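Local structure of FTT_1639c (Francisella tularensis subsp. tularensis, 7KZW) at residues A[22-27]-A[125-130]; A[26-29]-A[33-36]. The protein is of unknown function, this chain being the C-terminal, mostly beta-sheet part of a longer protein probably held in the membrane by a transmembrane helix. The protein carries 3 engineered substitutions. All blocks are in the same frame, centred on the assembly; numbering follows the deposited sequence.

Contact 1: A[22-27]-A[125-130]; sequences AYNMFG and LVESGG. Engineered in segment 22-27: M25 (natural residue Ile).
The carboxylate of E127 reaches from the short C-terminal helix 124-127 to the side-chain amide of N24 on strand 21-27. The two flat groups stand nearly perpendicular, their planes 82° apart, and N24 ND2 gives E127 OE2 a weak hydrogen bond of 3.3 Å, bent to 130° at the hydrogen. A bend at chi2 lifts the carboxylate off the strand backbone, to the level of the N24 amide. The amide is held more firmly from its own strand: N24 ND2 donates to Y23 O at 3.0 Å, almost straight at the hydrogen and close to the amide plane, but from above the carbonyl plane. With chi1 at -81°, CG of N24 lies beside its backbone N, which brings the amide back over the preceding carbonyl. Farther back, A22 CB packs 3.6 Å from E127 CB and meets CG, so the glutamate's aliphatic part rests on the A22 methyl. H13 of the adjacent strand 6-16 and L122 of strand 114-123, one strand further on, touch both N24 and E127. One amide nitrogen thus serves two oxygens and could modestly offset the unfavourable place of a carboxylate at a helix C-terminus; polar and apolar contact together join helix and sheet.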
loop_
_atom_site.group_PDB
_atom_site.type_symbol
_atom_site.label_atom_id
_atom_site.label_comp_id
_atom_site.label_asym_id
_atom_site.label_seq_id
_atom_site.Cartn_x
_atom_site.Cartn_y
_atom_site.Cartn_z
ATOM N N ALA A 22 13.428 -1.335 -2.204
ATOM C CA ALA A 22 12.862 -1.653 -0.901
ATOM C C ALA A 22 11.359 -1.500 -1.007
ATOM O O ALA A 22 10.841 -0.851 -1.939
ATOM C CB ALA A 22 13.456 -0.821 0.245
ATOM N N TYR A 23 10.645 -2.093 -0.046
ATOM C CA TYR A 23 9.201 -2.001 -0.115
ATOM C C TYR A 23 8.568 -2.088 1.254
ATOM O O TYR A 23 9.153 -2.575 2.243
ATOM C CB TYR A 23 8.609 -3.069 -1.044
ATOM C CG TYR A 23 8.678 -4.429 -0.430
ATOM C CD1 TYR A 23 7.613 -4.917 0.338
ATOM C CD2 TYR A 23 9.818 -5.222 -0.553
ATOM C CE1 TYR A 23 7.684 -6.175 0.921
ATOM C CE2 TYR A 23 9.904 -6.500 0.082
ATOM C CZ TYR A 23 8.821 -6.939 0.807
ATOM O OH TYR A 23 8.849 -8.202 1.413
ATOM N N ASN A 24 7.337 -1.580 1.318
ATOM C CA ASN A 24 6.401 -1.829 2.424
ATOM C C ASN A 24 5.129 -2.372 1.787
ATOM O O ASN A 24 4.609 -1.787 0.808
ATOM C CB ASN A 24 6.006 -0.543 3.171
ATOM C CG ASN A 24 7.020 -0.051 4.225
ATOM O OD1 ASN A 24 6.688 0.853 4.993
ATOM N ND2 ASN A 24 8.204 -0.709 4.356
HETATM N N MSE A 25 4.588 -3.465 2.325
HETATM C CA MSE A 25 3.315 -4.012 1.868
HETATM C C MSE A 25 2.272 -3.748 2.945
HETATM O O MSE A 25 2.479 -4.152 4.091
HETATM C CB MSE A 25 3.464 -5.526 1.670
HETATM C CG MSE A 25 2.249 -6.200 1.101
HETATM SE SE MSE A 25 1.939 -5.750 -0.736
HETATM C CE MSE A 25 3.285 -6.841 -1.573
ATOM N N PHE A 26 1.180 -3.091 2.563
ATOM C CA PHE A 26 0.088 -2.785 3.476
ATOM C C PHE A 26 -1.101 -3.669 3.177
ATOM O O PHE A 26 -1.403 -3.935 1.990
ATOM C CB PHE A 26 -0.320 -1.325 3.343
ATOM C CG PHE A 26 0.808 -0.376 3.627
ATOM C CD1 PHE A 26 1.185 -0.134 4.924
ATOM C CD2 PHE A 26 1.532 0.219 2.604
ATOM C CE1 PHE A 26 2.237 0.731 5.222
ATOM C CE2 PHE A 26 2.577 1.087 2.876
ATOM C CZ PHE A 26 2.939 1.335 4.175
ATOM N N GLY A 27 -1.793 -4.115 4.219
ATOM C CA GLY A 27 -2.953 -4.969 4.054
ATOM C C GLY A 27 -3.304 -5.615 5.385
ATOM O O GLY A 27 -2.882 -5.143 6.435
ATOM N N LEU A 125 17.462 4.099 2.022
ATOM C CA LEU A 125 18.477 4.206 3.096
ATOM C C LEU A 125 17.947 3.631 4.402
ATOM O O LEU A 125 18.588 2.791 5.049
ATOM C CB LEU A 125 18.895 5.668 3.258
ATOM C CG LEU A 125 19.893 5.986 4.389
ATOM C CD1 LEU A 125 21.162 5.201 4.231
ATOM C CD2 LEU A 125 20.132 7.487 4.375
ATOM N N VAL A 126 16.749 4.051 4.794
ATOM C CA VAL A 126 16.237 3.586 6.064
ATOM C C VAL A 126 15.879 2.118 5.987
ATOM O O VAL A 126 16.257 1.314 6.842
ATOM C CB VAL A 126 15.048 4.438 6.501
ATOM C CG1 VAL A 126 14.308 3.729 7.637
ATOM C CG2 VAL A 126 15.520 5.807 6.955
ATOM N N GLU A 127 15.173 1.718 4.929
ATOM C CA GLU A 127 14.638 0.373 4.862
ATOM C C GLU A 127 15.731 -0.664 4.726
ATOM O O GLU A 127 15.555 -1.815 5.156
ATOM C CB GLU A 127 13.652 0.329 3.687
ATOM C CG GLU A 127 12.525 -0.584 3.875
ATOM C CD GLU A 127 11.699 -0.305 5.102
ATOM O OE1 GLU A 127 11.548 0.840 5.604
ATOM O OE2 GLU A 127 11.196 -1.285 5.599
ATOM N N SER A 128 16.868 -0.306 4.112
ATOM C CA SER A 128 17.970 -1.246 3.957
ATOM C C SER A 128 18.780 -1.428 5.236
ATOM O O SER A 128 19.671 -2.283 5.279
ATOM C CB SER A 128 18.840 -0.854 2.771
ATOM O OG SER A 128 19.511 0.348 3.061
ATOM N N GLY A 129 18.441 -0.687 6.287
ATOM C CA GLY A 129 18.912 -0.980 7.607
ATOM C C GLY A 129 20.253 -0.414 7.970
ATOM O O GLY A 129 20.711 -0.617 9.102
ATOM N N GLY A 130 20.885 0.321 7.068
ATOM C CA GLY A 130 22.175 0.902 7.362
ATOM C C GLY A 130 22.061 2.272 8.023
ATOM O O GLY A 130 21.002 2.873 8.183
#

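Contact 2: A[26-29]-A[33-36]; sequences FGFC and TPSG
Polar contact between C29 and T33 closes the turn that follows strand 21-27. T33 OG1 donates to the backbone oxygen C29 O at 2.7 Å, with a C=O...donor angle of 133° and the hydroxyl above the carbonyl plane. The first torsion of T33 (chi1 -56°) sets OG1 beside its own backbone N, so that the hydroxyl faces back across the turn, and T33 N itself lies 3.1 Å from C29 O. Inside the same turn, N32 OD1 accepts a hydrogen bond from the backbone N of C29. Apolar contact centres on F28. P34 CD sits over one face of its ring in a CH-pi contact, 4.2 Å from the ring centroid and displaced toward the rim, nearest CD1 at 3.9 Å. The ring and the proline cross at about a right angle. F28 CB also packs against T33 OG1 at 3.3 Å, so the hydroxyl touches both the base of F28 and the C29 carbonyl. Farther out, Y116 meets the F28 ring edge-to-face and also touches P34, tying the turn to strand 114-123. The chemistry is therefore split: a short hydroxyl-carbonyl bond ties the two ends of the turn, while the buried F28 ring takes P34 CD on one face by CH-pi contact.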
loop_
_atom_site.group_PDB
_atom_site.type_symbol
_atom_site.label_atom_id
_atom_site.label_comp_id
_atom_site.label_asym_id
_atom_site.label_seq_id
_atom_site.Cartn_x
_atom_site.Cartn_y
_atom_site.Cartn_z
ATOM N N PHE A 26 1.180 -3.091 2.563
ATOM C CA PHE A 26 0.088 -2.785 3.476
ATOM C C PHE A 26 -1.101 -3.669 3.177
ATOM O O PHE A 26 -1.403 -3.935 1.990
ATOM C CB PHE A 26 -0.320 -1.325 3.343
ATOM C CG PHE A 26 0.808 -0.376 3.627
ATOM C CD1 PHE A 26 1.185 -0.134 4.924
ATOM C CD2 PHE A 26 1.532 0.219 2.604
ATOM C CE1 PHE A 26 2.237 0.731 5.222
ATOM C CE2 PHE A 26 2.577 1.087 2.876
ATOM C CZ PHE A 26 2.939 1.335 4.175
ATOM N N GLY A 27 -1.793 -4.115 4.219
ATOM C CA GLY A 27 -2.953 -4.969 4.054
ATOM C C GLY A 27 -3.304 -5.615 5.385
ATOM O O GLY A 27 -2.882 -5.143 6.435
ATOM N N PHE A 28 -4.020 -6.736 5.312
ATOM C CA PHE A 28 -4.589 -7.343 6.515
ATOM C C PHE A 28 -4.130 -8.791 6.660
ATOM O O PHE A 28 -3.758 -9.453 5.686
ATOM C CB PHE A 28 -6.125 -7.310 6.469
ATOM C CG PHE A 28 -6.675 -5.919 6.322
ATOM C CD1 PHE A 28 -6.839 -5.123 7.443
ATOM C CD2 PHE A 28 -7.043 -5.410 5.066
ATOM C CE1 PHE A 28 -7.297 -3.816 7.353
ATOM C CE2 PHE A 28 -7.545 -4.105 4.958
ATOM C CZ PHE A 28 -7.679 -3.313 6.116
ATOM N N CYS A 29 -4.211 -9.300 7.883
ATOM C CA CYS A 29 -3.954 -10.706 8.196
ATOM C C CYS A 29 -5.101 -11.308 9.015
ATOM O O CYS A 29 -6.197 -10.746 9.122
ATOM C CB CYS A 29 -2.582 -10.789 8.871
ATOM S SG CYS A 29 -2.499 -9.999 10.494
ATOM N N THR A 33 -8.427 -8.820 9.990
ATOM C CA THR A 33 -9.316 -8.573 8.823
ATOM C C THR A 33 -10.743 -8.274 9.247
ATOM O O THR A 33 -11.430 -9.137 9.815
ATOM C CB THR A 33 -9.361 -9.662 7.758
ATOM O OG1 THR A 33 -8.039 -9.917 7.287
ATOM C CG2 THR A 33 -10.195 -9.185 6.564
ATOM N N PRO A 34 -11.220 -7.062 9.026
ATOM C CA PRO A 34 -12.538 -6.678 9.518
ATOM C C PRO A 34 -13.652 -7.512 8.904
ATOM O O PRO A 34 -13.555 -8.028 7.781
ATOM C CB PRO A 34 -12.642 -5.206 9.079
ATOM C CG PRO A 34 -11.267 -4.760 8.992
ATOM C CD PRO A 34 -10.523 -5.927 8.394
ATOM N N SER A 35 -14.723 -7.602 9.660
ATOM C CA SER A 35 -15.906 -8.316 9.227
ATOM C C SER A 35 -16.421 -7.688 7.937
ATOM O O SER A 35 -16.350 -6.466 7.748
ATOM C CB SER A 35 -16.953 -8.225 10.347
ATOM O OG SER A 35 -18.259 -8.398 9.844
ATOM N N GLY A 36 -16.847 -8.540 6.998
ATOM C CA GLY A 36 -17.435 -8.073 5.760
ATOM C C GLY A 36 -16.457 -7.594 4.715
ATOM O O GLY A 36 -16.873 -6.952 3.747
#

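Overall arrangement
Both contacts use strand 21-27, an interior strand of the mixed sheet lying between strands 6-16 and 90-97, but they sit toward its opposite ends, with centres about 21 Å apart. Contact 1 is long-range and brings the C-terminal helix back to the strand's first half; contact 2 is local, formed where the chain leaves the strand and enters the long loop that leads to strand 48-58. Each is partly buried, with A22 and N24 providing the buried residues in contact 1 and F28 in contact 2. The former sets a carboxylate weakly against an amide, beside methyl and methylene packing; the latter relies on a backbone carbonyl, a hydroxyl and an aromatic face. Strand 114-123 borders both.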